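PDB 6I60: alpha-rhamnosidase from Dictyoglomus thermophilum, which probably hydrolyses terminal non-reducing alpha-L-rhamnose residues of alpha-L-rhamnosides, releasing L-rhamnose. Local coordinates for residues Lys181-Ser186 against Asn243-Ile248; Lys377-Thr382 against Thr449-Glu454; Ser406-Ala411 against Cys497-Glu502; Met884-Pro889 against Ile930-Gly935. One frame throughout, in Å; residues are numbered along the deposited sequence.

Interaction 1: residues Lys181-Ser186 against Asn243-Ile248; sequences KSFSIS and NAIGVI
F183 and N243 face each other as an antiparallel hydrogen-bonded pair, and their side chains rise on the same face of the sheet. CG of F183 stands between its own backbone N and carbonyl carbon (chi1 60°), which swings the ring across onto N243. There CB of N243 sits over the middle of one ring face, 3.5 Å from the centroid and 14° off the ring normal, a CH-pi contact. The amide continues past the CE2 and CZ side of the ring, its plane steeply inclined to the ring by 66°; ND2 lies against CG1 of I185 at 3.6 Å and makes a weak hydrogen bond to I238 O. At the ring edge, CE1 of F183 meets CG2 of I245 at 3.8 Å. The other branch of I245 leans toward K181, where CD1 comes within 3.6 Å of K181 CB; the far end of the lysine bends away from the contact. Underneath, N243 N donates to F183 O at 2.8 Å, while the return bond from F183 N to N243 O is weak at 3.3 Å. Next along the strands, S182 and A244 form a non-hydrogen-bonded pair whose small side chains occupy the reverse face. S182 OG there makes a weak hydrogen bond to D321. W287 touches both K181 and I245, and I281 of strand 278-282, from a separate five-stranded sheet, packs on K181 and F183, consistent with a beta-sandwich. Strand 201-206 pairs with strand 242-250 on the side away from strand 171-184, through G246 to Y205 and I248 to E203.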
loop_
_atom_site.group_PDB
_atom_site.type_symbol
_atom_site.label_atom_id
_atom_site.label_comp_id
_atom_site.label_asym_id
_atom_site.label_seq_id
_atom_site.Cartn_x
_atom_site.Cartn_y
_atom_site.Cartn_z
ATOM N N LYS A 181 4.029 -25.962 -23.907
ATOM C CA LYS A 181 2.950 -26.741 -24.496
ATOM C C LYS A 181 2.571 -26.104 -25.825
ATOM O O LYS A 181 2.509 -24.878 -25.937
ATOM C CB LYS A 181 1.734 -26.815 -23.563
ATOM C CG LYS A 181 0.455 -27.309 -24.226
ATOM C CD LYS A 181 0.335 -28.823 -24.137
ATOM C CE LYS A 181 -0.669 -29.361 -25.144
ATOM N NZ LYS A 181 -0.024 -29.683 -26.448
ATOM N N SER A 182 2.329 -26.941 -26.830
ATOM C CA SER A 182 1.988 -26.481 -28.167
ATOM C C SER A 182 0.532 -26.806 -28.477
ATOM O O SER A 182 0.029 -27.870 -28.099
ATOM C CB SER A 182 2.906 -27.118 -29.213
ATOM O OG SER A 182 3.268 -28.435 -28.833
ATOM N N PHE A 183 -0.141 -25.882 -29.158
ATOM C CA PHE A 183 -1.511 -26.085 -29.603
ATOM C C PHE A 183 -1.680 -25.458 -30.979
ATOM O O PHE A 183 -0.877 -24.625 -31.408
ATOM C CB PHE A 183 -2.530 -25.504 -28.611
ATOM C CG PHE A 183 -2.396 -24.023 -28.389
ATOM C CD1 PHE A 183 -1.453 -23.523 -27.506
ATOM C CD2 PHE A 183 -3.226 -23.132 -29.050
ATOM C CE1 PHE A 183 -1.331 -22.161 -27.295
ATOM C CE2 PHE A 183 -3.112 -21.768 -28.840
ATOM C CZ PHE A 183 -2.163 -21.284 -27.962
ATOM N N SER A 184 -2.737 -25.871 -31.674
ATOM C CA SER A 184 -2.988 -25.450 -33.044
ATOM C C SER A 184 -4.289 -24.664 -33.127
ATOM O O SER A 184 -5.257 -24.965 -32.420
ATOM C CB SER A 184 -3.045 -26.655 -33.987
ATOM O OG SER A 184 -1.752 -26.988 -34.465
ATOM N N ILE A 185 -4.303 -23.653 -33.995
ATOM C CA ILE A 185 -5.471 -22.815 -34.229
ATOM C C ILE A 185 -5.757 -22.794 -35.725
ATOM O O ILE A 185 -4.829 -22.752 -36.542
ATOM C CB ILE A 185 -5.263 -21.381 -33.692
ATOM C CG1 ILE A 185 -4.782 -21.412 -32.239
ATOM C CG2 ILE A 185 -6.545 -20.570 -33.805
ATOM C CD1 ILE A 185 -5.841 -21.862 -31.252
ATOM N N SER A 186 -7.041 -22.832 -36.085
ATOM C CA SER A 186 -7.438 -22.792 -37.488
ATOM C C SER A 186 -8.472 -21.697 -37.731
ATOM O O SER A 186 -8.181 -20.704 -38.407
ATOM C CB SER A 186 -7.984 -24.153 -37.928
ATOM O OG SER A 186 -8.681 -24.787 -36.871
ATOM N N ASN A 243 1.109 -22.898 -32.444
ATOM C CA ASN A 243 1.204 -21.958 -31.339
ATOM C C ASN A 243 2.065 -22.550 -30.235
ATOM O O ASN A 243 2.231 -23.768 -30.129
ATOM C CB ASN A 243 -0.174 -21.604 -30.778
ATOM C CG ASN A 243 -0.907 -20.601 -31.632
ATOM O OD1 ASN A 243 -0.712 -20.540 -32.846
ATOM N ND2 ASN A 243 -1.757 -19.802 -31.003
ATOM N N ALA A 244 2.604 -21.666 -29.401
ATOM C CA ALA A 244 3.457 -22.079 -28.299
ATOM C C ALA A 244 3.245 -21.138 -27.123
ATOM O O ALA A 244 3.053 -19.934 -27.308
ATOM C CB ALA A 244 4.935 -22.092 -28.707
ATOM N N ILE A 245 3.278 -21.699 -25.919
ATOM C CA ILE A 245 3.193 -20.922 -24.692
ATOM C C ILE A 245 4.425 -21.218 -23.847
ATOM O O ILE A 245 4.994 -22.313 -23.909
ATOM C CB ILE A 245 1.897 -21.221 -23.908
ATOM C CG1 ILE A 245 1.644 -22.722 -23.852
ATOM C CG2 ILE A 245 0.712 -20.542 -24.564
ATOM C CD1 ILE A 245 2.260 -23.393 -22.666
ATOM N N GLY A 246 4.835 -20.232 -23.054
ATOM C CA GLY A 246 6.012 -20.381 -22.221
ATOM C C GLY A 246 5.832 -19.859 -20.811
ATOM O O GLY A 246 5.410 -18.715 -20.615
ATOM N N VAL A 247 6.138 -20.691 -19.818
ATOM C CA VAL A 247 6.045 -20.313 -18.412
ATOM C C VAL A 247 7.320 -20.760 -17.712
ATOM O O VAL A 247 7.668 -21.946 -17.749
ATOM C CB VAL A 247 4.817 -20.929 -17.721
ATOM C CG1 VAL A 247 4.736 -20.453 -16.280
ATOM C CG2 VAL A 247 3.542 -20.581 -18.474
ATOM N N ILE A 248 8.009 -19.818 -17.074
ATOM C CA ILE A 248 9.181 -20.102 -16.255
ATOM C C ILE A 248 8.832 -19.779 -14.809
ATOM O O ILE A 248 8.237 -18.732 -14.528
ATOM C CB ILE A 248 10.412 -19.309 -16.731
ATOM C CG1 ILE A 248 11.576 -19.484 -15.755
ATOM C CG2 ILE A 248 10.073 -17.840 -16.916
ATOM C CD1 ILE A 248 12.931 -19.456 -16.418
#

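Interaction 2: residues Lys377-Thr382 against Thr449-Glu454; sequences KIKVRT and TLEDIE
K377 and E454 form an antiparallel hydrogen-bonded pair, in which E454 N donates to K377 O at 2.9 Å and K377 N donates back to E454 O, followed by the non-hydrogen-bonded pair I378-I453 and a further bond from K379 N to D452 O at 2.9 Å, where strand 453-458 is just beginning. The charged side chains link into a network that starts on the face of K377 and E454 and runs on past the end of the pairing. K377 and E454 run side by side in the same direction, and E454 divides its carboxylate: OE1 forms a salt bridge with K377 NZ, and OE2 takes K379 NZ at 2.7 Å on its anti side. K379 gets there with CG beside the backbone N (chi1 -56°) and the chain straight as far as CE. Its ammonium also donates to the backbone O of E451 at 3.0 Å and, weakly, to E451 OE2, so two acids and a carbonyl hold it. R381 extends the network: NH2 reaches D452 OD1 at 3.2 Å, in the guanidinium plane, on the syn side of OD1 but 32° out of the carboxylate plane, with E451 OE1 a longer ionic neighbour at the same edge. Within 449-454, T449 OG1 accepts from E451 N in an ST turn, and T449 N donates to D452 OD2 from above the carboxylate plane. The reverse face is apolar, where I378 CG1 meets I453 CD1 at 3.7 Å. I389 packs on I378, and Y366 and F368 on I453. Within this four-stranded antiparallel sheet, strand 425-427 flanks 375-380 and strand 345-351 flanks 453-458.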
loop_
_atom_site.group_PDB
_atom_site.type_symbol
_atom_site.label_atom_id
_atom_site.label_comp_id
_atom_site.label_asym_id
_atom_site.label_seq_id
_atom_site.Cartn_x
_atom_site.Cartn_y
_atom_site.Cartn_z
ATOM N N LYS A 377 19.606 -3.118 -14.685
ATOM C CA LYS A 377 19.842 -3.726 -15.987
ATOM C C LYS A 377 21.241 -3.349 -16.446
ATOM O O LYS A 377 21.599 -2.166 -16.446
ATOM C CB LYS A 377 18.803 -3.270 -17.013
ATOM C CG LYS A 377 19.129 -3.683 -18.438
ATOM C CD LYS A 377 17.972 -3.399 -19.376
ATOM C CE LYS A 377 18.439 -2.640 -20.604
ATOM N NZ LYS A 377 18.318 -1.171 -20.425
ATOM N N ILE A 378 22.030 -4.349 -16.824
ATOM C CA ILE A 378 23.410 -4.137 -17.239
ATOM C C ILE A 378 23.519 -4.380 -18.738
ATOM O O ILE A 378 22.812 -5.216 -19.310
ATOM C CB ILE A 378 24.389 -5.038 -16.450
ATOM C CG1 ILE A 378 25.829 -4.546 -16.613
ATOM C CG2 ILE A 378 24.259 -6.499 -16.873
ATOM C CD1 ILE A 378 26.838 -5.353 -15.826
ATOM N N LYS A 379 24.395 -3.611 -19.379
ATOM C CA LYS A 379 24.735 -3.788 -20.785
ATOM C C LYS A 379 26.193 -4.217 -20.862
ATOM O O LYS A 379 27.070 -3.540 -20.316
ATOM C CB LYS A 379 24.504 -2.502 -21.579
ATOM C CG LYS A 379 23.091 -1.946 -21.483
ATOM C CD LYS A 379 22.951 -0.659 -22.289
ATOM C CE LYS A 379 21.540 -0.096 -22.203
ATOM N NZ LYS A 379 21.536 1.343 -21.817
ATOM N N VAL A 380 26.450 -5.345 -21.518
ATOM C CA VAL A 380 27.794 -5.900 -21.600
ATOM C C VAL A 380 28.173 -6.086 -23.064
ATOM O O VAL A 380 27.317 -6.287 -23.931
ATOM C CB VAL A 380 27.914 -7.232 -20.825
ATOM C CG1 VAL A 380 27.208 -7.130 -19.483
ATOM C CG2 VAL A 380 27.349 -8.383 -21.636
ATOM N N ARG A 381 29.476 -5.993 -23.333
ATOM C CA ARG A 381 30.036 -6.230 -24.665
ATOM C C ARG A 381 31.317 -7.030 -24.459
ATOM O O ARG A 381 32.340 -6.474 -24.048
ATOM C CB ARG A 381 30.307 -4.926 -25.406
ATOM C CG ARG A 381 29.081 -4.059 -25.635
ATOM C CD ARG A 381 29.475 -2.609 -25.870
ATOM N NE ARG A 381 28.760 -1.699 -24.981
ATOM C CZ ARG A 381 27.673 -1.018 -25.327
ATOM N NH1 ARG A 381 27.171 -1.143 -26.549
ATOM N NH2 ARG A 381 27.086 -0.213 -24.453
ATOM N N THR A 382 31.263 -8.324 -24.741
ATOM C CA THR A 382 32.385 -9.175 -24.362
ATOM C C THR A 382 32.911 -10.042 -25.496
ATOM O O THR A 382 34.128 -10.225 -25.596
ATOM C CB THR A 382 31.982 -10.069 -23.177
ATOM O OG1 THR A 382 32.941 -11.122 -23.020
ATOM C CG2 THR A 382 30.603 -10.670 -23.407
ATOM N N THR A 449 30.355 2.499 -17.930
ATOM C CA THR A 449 29.932 3.893 -17.886
ATOM C C THR A 449 28.591 4.008 -17.171
ATOM O O THR A 449 28.040 3.029 -16.661
ATOM C CB THR A 449 29.840 4.484 -19.294
ATOM O OG1 THR A 449 28.541 4.221 -19.840
ATOM C CG2 THR A 449 30.894 3.879 -20.202
ATOM N N LEU A 450 28.060 5.229 -17.144
ATOM C CA LEU A 450 26.763 5.482 -16.529
ATOM C C LEU A 450 25.597 5.097 -17.428
ATOM O O LEU A 450 24.448 5.143 -16.975
ATOM C CB LEU A 450 26.645 6.956 -16.136
ATOM C CG LEU A 450 27.774 7.515 -15.267
ATOM C CD1 LEU A 450 27.468 8.940 -14.837
ATOM C CD2 LEU A 450 28.008 6.629 -14.055
ATOM N N GLU A 451 25.857 4.729 -18.683
ATOM C CA GLU A 451 24.810 4.244 -19.573
ATOM C C GLU A 451 24.643 2.732 -19.505
ATOM O O GLU A 451 23.534 2.227 -19.721
ATOM C CB GLU A 451 25.106 4.662 -21.016
ATOM C CG GLU A 451 24.010 4.310 -22.017
ATOM C CD GLU A 451 24.330 3.069 -22.844
ATOM O OE1 GLU A 451 25.316 2.368 -22.525
ATOM O OE2 GLU A 451 23.592 2.794 -23.815
ATOM N N ASP A 452 25.716 1.999 -19.199
ATOM C CA ASP A 452 25.665 0.543 -19.122
ATOM C C ASP A 452 24.922 0.035 -17.895
ATOM O O ASP A 452 24.743 -1.181 -17.768
ATOM C CB ASP A 452 27.084 -0.028 -19.137
ATOM C CG ASP A 452 27.876 0.414 -20.350
ATOM O OD1 ASP A 452 27.258 0.661 -21.409
ATOM O OD2 ASP A 452 29.117 0.517 -20.247
ATOM N N ILE A 453 24.494 0.918 -16.997
ATOM C CA ILE A 453 23.740 0.548 -15.806
ATOM C C ILE A 453 22.413 1.292 -15.839
ATOM O O ILE A 453 22.385 2.508 -16.057
ATOM C CB ILE A 453 24.522 0.869 -14.517
ATOM C CG1 ILE A 453 25.643 -0.146 -14.306
ATOM C CG2 ILE A 453 23.598 0.885 -13.314
ATOM C CD1 ILE A 453 25.220 -1.570 -14.564
ATOM N N GLU A 454 21.317 0.561 -15.637
ATOM C CA GLU A 454 19.976 1.136 -15.646
ATOM C C GLU A 454 19.213 0.595 -14.445
ATOM O O GLU A 454 18.912 -0.601 -14.386
ATOM C CB GLU A 454 19.243 0.810 -16.948
ATOM C CG GLU A 454 19.244 1.941 -17.961
ATOM C CD GLU A 454 18.658 1.523 -19.295
ATOM O OE1 GLU A 454 17.546 0.954 -19.305
ATOM O OE2 GLU A 454 19.312 1.760 -20.335
#

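Interaction 3: residues Ser406-Ala411 against Cys497-Glu502; sequences STNRTA and CPQRDE
R409 lays its guanidinium flat on that of R500, the centres 4.0 Å apart and the planes inclined by 13°, with CD of R500 over the middle of the R409 group. D501 OD1 lies at the edge of R409, in plane, and takes both NE at 3.2 Å and NH1 at 3.0 Å, a side-on grip on one oxygen. The edge of R500 is held likewise: NE and NH2 both donate to E502 OE2, while NH1 forms a salt bridge with E805. Each stacked guanidinium thus has a carboxylate at its edge. R409 occupies the second position of a type II' beta turn from N408 to A411, closed by A411 N to N408 O at 3.1 Å, and the turn carries this arginine from the concanavalin-like domain onto a loop of the six-hairpin glycosidase domain. Beside the stack, the backbone oxygens of T407 and N408 rest on R500 CB, and A411 CB packs against D501 N at 3.5 Å. E502 is fixed at its other oxygen, where OE1 accepts from W506 NE1. Y171 touches both T410 and D501, and a triethylene glycol molecule, probably from the crystallisation liquor, lies about 3 Å from the R500 side chain.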
loop_
_atom_site.group_PDB
_atom_site.type_symbol
_atom_site.label_atom_id
_atom_site.label_comp_id
_atom_site.label_asym_id
_atom_site.label_seq_id
_atom_site.Cartn_x
_atom_site.Cartn_y
_atom_site.Cartn_z
ATOM N N SER A 406 25.988 -4.138 5.522
ATOM C CA SER A 406 25.571 -4.520 6.869
ATOM C C SER A 406 24.054 -4.496 7.014
ATOM O O SER A 406 23.470 -5.402 7.620
ATOM C CB SER A 406 26.220 -3.598 7.901
ATOM O OG SER A 406 27.631 -3.589 7.769
ATOM N N THR A 407 23.396 -3.471 6.467
ATOM C CA THR A 407 21.944 -3.384 6.578
ATOM C C THR A 407 21.240 -4.528 5.859
ATOM O O THR A 407 20.094 -4.842 6.196
ATOM C CB THR A 407 21.446 -2.041 6.036
ATOM O OG1 THR A 407 21.955 -1.835 4.712
ATOM C CG2 THR A 407 21.908 -0.902 6.931
ATOM N N ASN A 408 21.898 -5.157 4.879
ATOM C CA ASN A 408 21.316 -6.316 4.211
ATOM C C ASN A 408 21.379 -7.567 5.076
ATOM O O ASN A 408 20.603 -8.502 4.846
ATOM C CB ASN A 408 22.021 -6.574 2.876
ATOM C CG ASN A 408 21.846 -5.434 1.886
ATOM O OD1 ASN A 408 21.262 -4.398 2.207
ATOM N ND2 ASN A 408 22.351 -5.624 0.674
ATOM N N ARG A 409 22.285 -7.602 6.051
ATOM C CA ARG A 409 22.411 -8.696 7.025
ATOM C C ARG A 409 22.702 -9.983 6.254
ATOM O O ARG A 409 23.585 -9.978 5.380
ATOM C CB ARG A 409 21.175 -8.718 7.916
ATOM C CG ARG A 409 21.066 -7.513 8.843
ATOM C CD ARG A 409 20.146 -7.794 10.018
ATOM N NE ARG A 409 18.949 -8.520 9.608
ATOM C CZ ARG A 409 17.813 -8.542 10.299
ATOM N NH1 ARG A 409 16.774 -9.232 9.847
ATOM N NH2 ARG A 409 17.715 -7.872 11.441
ATOM N N THR A 410 22.005 -11.087 6.527
ATOM C CA THR A 410 22.288 -12.359 5.874
ATOM C C THR A 410 21.765 -12.432 4.446
ATOM O O THR A 410 22.103 -13.382 3.731
ATOM C CB THR A 410 21.695 -13.512 6.686
ATOM O OG1 THR A 410 20.326 -13.709 6.308
ATOM C CG2 THR A 410 21.769 -13.207 8.173
ATOM N N ALA A 411 20.948 -11.474 4.018
ATOM C CA ALA A 411 20.487 -11.443 2.636
ATOM C C ALA A 411 21.666 -11.155 1.718
ATOM O O ALA A 411 22.282 -10.087 1.805
ATOM C CB ALA A 411 19.395 -10.389 2.462
ATOM N N CYS A 497 10.855 -3.440 5.897
ATOM C CA CYS A 497 12.063 -3.047 5.191
ATOM C C CYS A 497 12.129 -3.831 3.892
ATOM O O CYS A 497 11.489 -4.880 3.762
ATOM C CB CYS A 497 13.321 -3.310 6.028
ATOM S SG CYS A 497 13.462 -4.995 6.659
ATOM N N PRO A 498 12.870 -3.339 2.903
ATOM C CA PRO A 498 12.928 -4.049 1.623
ATOM C C PRO A 498 14.317 -4.539 1.241
ATOM O O PRO A 498 14.519 -4.978 0.105
ATOM C CB PRO A 498 12.437 -2.984 0.640
ATOM C CG PRO A 498 12.898 -1.653 1.280
ATOM C CD PRO A 498 13.268 -1.931 2.732
ATOM N N GLN A 499 15.281 -4.481 2.161
ATOM C CA GLN A 499 16.675 -4.704 1.799
ATOM C C GLN A 499 17.300 -5.949 2.415
ATOM O O GLN A 499 18.193 -6.536 1.800
ATOM C CB GLN A 499 17.521 -3.475 2.171
ATOM C CG GLN A 499 17.965 -3.410 3.627
ATOM C CD GLN A 499 16.881 -2.888 4.549
ATOM O OE1 GLN A 499 16.355 -1.792 4.354
ATOM N NE2 GLN A 499 16.538 -3.676 5.560
ATOM N N ARG A 500 16.856 -6.383 3.593
ATOM C CA ARG A 500 17.521 -7.467 4.298
ATOM C C ARG A 500 16.699 -8.756 4.216
ATOM O O ARG A 500 15.731 -8.862 3.453
ATOM C CB ARG A 500 17.795 -7.060 5.748
ATOM C CG ARG A 500 16.554 -6.841 6.596
ATOM C CD ARG A 500 16.909 -6.143 7.900
ATOM N NE ARG A 500 15.768 -6.032 8.804
ATOM C CZ ARG A 500 15.686 -5.147 9.794
ATOM N NH1 ARG A 500 16.679 -4.294 10.002
ATOM N NH2 ARG A 500 14.615 -5.111 10.572
ATOM N N ASP A 501 17.098 -9.746 5.014
ATOM C CA ASP A 501 16.463 -11.057 5.013
ATOM C C ASP A 501 15.169 -11.048 5.818
ATOM O O ASP A 501 14.948 -11.921 6.663
ATOM C CB ASP A 501 17.426 -12.111 5.567
ATOM C CG ASP A 501 18.076 -11.684 6.874
ATOM O OD1 ASP A 501 17.835 -10.546 7.331
ATOM O OD2 ASP A 501 18.834 -12.492 7.449
ATOM N N GLU A 502 14.309 -10.066 5.562
ATOM C CA GLU A 502 13.032 -9.969 6.254
ATOM C C GLU A 502 11.927 -9.622 5.266
ATOM O O GLU A 502 11.353 -10.514 4.632
ATOM C CB GLU A 502 13.102 -8.927 7.373
ATOM C CG GLU A 502 11.977 -9.030 8.390
ATOM C CD GLU A 502 12.316 -8.363 9.709
ATOM O OE1 GLU A 502 11.497 -8.450 10.649
ATOM O OE2 GLU A 502 13.401 -7.751 9.807
#

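Interaction 4: residues Met884-Pro889 against Ile930-Gly935; sequences MRISVP and IRVGSG
V888 and G935 make the tight part of this contact: V888 N donates to G935 O at 2.8 Å and G935 N to V888 O at 2.7 Å, both nearly straight at 168° and 169°. Beside this antiparallel hydrogen-bonded pair, CB of V888 lies on the backbone O of G933, and its two methyls straddle the same oxygen. The side-chain contacts toward V932 are sparser. CD1 of I886 and CG2 of V932 approach tip to tip at 3.8 Å, and V888 CG2 stands 4.2 Å from that same V932 methyl. At the partly exposed end P889 merely offers its O to CB of S934 at 3.3 Å, while S934 OG accepts from E64 N. The chain from V932 to G935 passes from one sheet to the other in the C-terminal beta-sandwich: strand 927-932 lies in the sheet with 893-899, and 935-941 pairs with 882-888. V888 points inward onto I847 and F849 of the facing sheet. G935 adopts backbone angles (phi 127°) that suit glycine. The chemistry implies a division of labour, main-chain bonds holding the start of strand 935-941 against V888 while aliphatic groups fill the interior between the sheets.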
loop_
_atom_site.group_PDB
_atom_site.type_symbol
_atom_site.label_atom_id
_atom_site.label_comp_id
_atom_site.label_asym_id
_atom_site.label_seq_id
_atom_site.Cartn_x
_atom_site.Cartn_y
_atom_site.Cartn_z
ATOM N N MET A 884 -6.256 32.204 1.037
ATOM C CA MET A 884 -6.698 30.819 1.128
ATOM C C MET A 884 -7.561 30.489 -0.080
ATOM O O MET A 884 -8.540 31.191 -0.353
ATOM C CB MET A 884 -7.474 30.568 2.424
ATOM C CG MET A 884 -7.427 29.126 2.892
ATOM S SD MET A 884 -8.355 28.860 4.411
ATOM C CE MET A 884 -8.104 30.424 5.239
ATOM N N ARG A 885 -7.199 29.426 -0.797
ATOM C CA ARG A 885 -7.955 28.962 -1.955
ATOM C C ARG A 885 -8.245 27.481 -1.787
ATOM O O ARG A 885 -7.317 26.675 -1.669
ATOM C CB ARG A 885 -7.195 29.212 -3.259
ATOM C CG ARG A 885 -7.986 28.848 -4.504
ATOM C CD ARG A 885 -7.096 28.770 -5.730
ATOM N NE ARG A 885 -7.869 28.822 -6.968
ATOM C CZ ARG A 885 -8.238 27.752 -7.665
ATOM N NH1 ARG A 885 -7.905 26.539 -7.247
ATOM N NH2 ARG A 885 -8.940 27.898 -8.780
ATOM N N ILE A 886 -9.529 27.122 -1.780
ATOM C CA ILE A 886 -9.944 25.740 -1.592
ATOM C C ILE A 886 -10.732 25.284 -2.813
ATOM O O ILE A 886 -11.225 26.089 -3.608
ATOM C CB ILE A 886 -10.779 25.548 -0.309
ATOM C CG1 ILE A 886 -12.141 26.231 -0.452
ATOM C CG2 ILE A 886 -10.029 26.080 0.903
ATOM C CD1 ILE A 886 -13.187 25.716 0.515
ATOM N N SER A 887 -10.840 23.965 -2.954
ATOM C CA SER A 887 -11.607 23.354 -4.032
ATOM C C SER A 887 -12.378 22.174 -3.465
ATOM O O SER A 887 -11.783 21.266 -2.877
ATOM C CB SER A 887 -10.695 22.909 -5.177
ATOM O OG SER A 887 -10.360 24.007 -6.008
ATOM N N VAL A 888 -13.697 22.193 -3.634
ATOM C CA VAL A 888 -14.580 21.147 -3.140
ATOM C C VAL A 888 -15.257 20.501 -4.350
ATOM O O VAL A 888 -15.859 21.214 -5.151
ATOM C CB VAL A 888 -15.638 21.677 -2.159
ATOM C CG1 VAL A 888 -16.382 20.524 -1.499
ATOM C CG2 VAL A 888 -14.987 22.575 -1.116
ATOM N N PRO A 889 -15.188 19.185 -4.510
ATOM C CA PRO A 889 -15.872 18.536 -5.633
ATOM C C PRO A 889 -17.367 18.417 -5.365
ATOM O O PRO A 889 -17.860 18.680 -4.268
ATOM C CB PRO A 889 -15.202 17.161 -5.696
ATOM C CG PRO A 889 -14.826 16.877 -4.278
ATOM C CD PRO A 889 -14.519 18.211 -3.626
ATOM N N ILE A 930 -16.506 29.169 7.872
ATOM C CA ILE A 930 -17.223 29.390 6.622
ATOM C C ILE A 930 -17.639 28.032 6.076
ATOM O O ILE A 930 -16.819 27.111 6.001
ATOM C CB ILE A 930 -16.364 30.148 5.591
ATOM C CG1 ILE A 930 -15.871 31.475 6.172
ATOM C CG2 ILE A 930 -17.149 30.389 4.312
ATOM C CD1 ILE A 930 -14.662 32.043 5.458
ATOM N N ARG A 931 -18.910 27.908 5.705
ATOM C CA ARG A 931 -19.461 26.671 5.165
ATOM C C ARG A 931 -19.796 26.887 3.697
ATOM O O ARG A 931 -20.574 27.786 3.362
ATOM C CB ARG A 931 -20.703 26.238 5.946
ATOM C CG ARG A 931 -20.389 25.608 7.289
ATOM C CD ARG A 931 -21.602 25.603 8.201
ATOM N NE ARG A 931 -21.239 25.842 9.595
ATOM C CZ ARG A 931 -20.675 24.936 10.388
ATOM N NH1 ARG A 931 -20.406 23.720 9.929
ATOM N NH2 ARG A 931 -20.380 25.245 11.644
ATOM N N VAL A 932 -19.205 26.068 2.827
ATOM C CA VAL A 932 -19.397 26.171 1.388
ATOM C C VAL A 932 -19.749 24.795 0.835
ATOM O O VAL A 932 -19.631 23.774 1.515
ATOM C CB VAL A 932 -18.154 26.741 0.666
ATOM C CG1 VAL A 932 -17.762 28.091 1.251
ATOM C CG2 VAL A 932 -16.990 25.757 0.738
ATOM N N GLY A 933 -20.191 24.783 -0.420
ATOM C CA GLY A 933 -20.453 23.544 -1.124
ATOM C C GLY A 933 -19.400 23.259 -2.174
ATOM O O GLY A 933 -18.231 23.611 -1.993
ATOM N N SER A 934 -19.799 22.633 -3.278
ATOM C CA SER A 934 -18.851 22.308 -4.334
ATOM C C SER A 934 -18.405 23.568 -5.071
ATOM O O SER A 934 -19.160 24.535 -5.208
ATOM C CB SER A 934 -19.467 21.312 -5.319
ATOM O OG SER A 934 -20.521 21.894 -6.067
ATOM N N GLY A 935 -17.161 23.551 -5.538
ATOM C CA GLY A 935 -16.589 24.638 -6.306
ATOM C C GLY A 935 -15.278 25.116 -5.720
ATOM O O GLY A 935 -14.775 24.593 -4.726
#

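Interactions 1 and 2 pair antiparallel strands, and interaction 4 has one antiparallel bridge at a crossing between two sheets, whereas interaction 3 is loop on loop and joins the concanavalin-like domain to the glycosidase. Interactions 2 and 3 share the concanavalin-like domain, alternate along the chain and lie about 26 Å apart between centres; both depend on salt-bridge networks. Interactions 1 and 4 rely on backbone bonds with apolar or aromatic packing. Interactions 1 and 3 do not touch, but strand 171-184 supplies a segment of the first and Y171 beside the second. The first three contacts are largely buried, although interaction 2 has exposed charged ends; interaction 4 is partly buried, its centre about 57 Å from that of interaction 1.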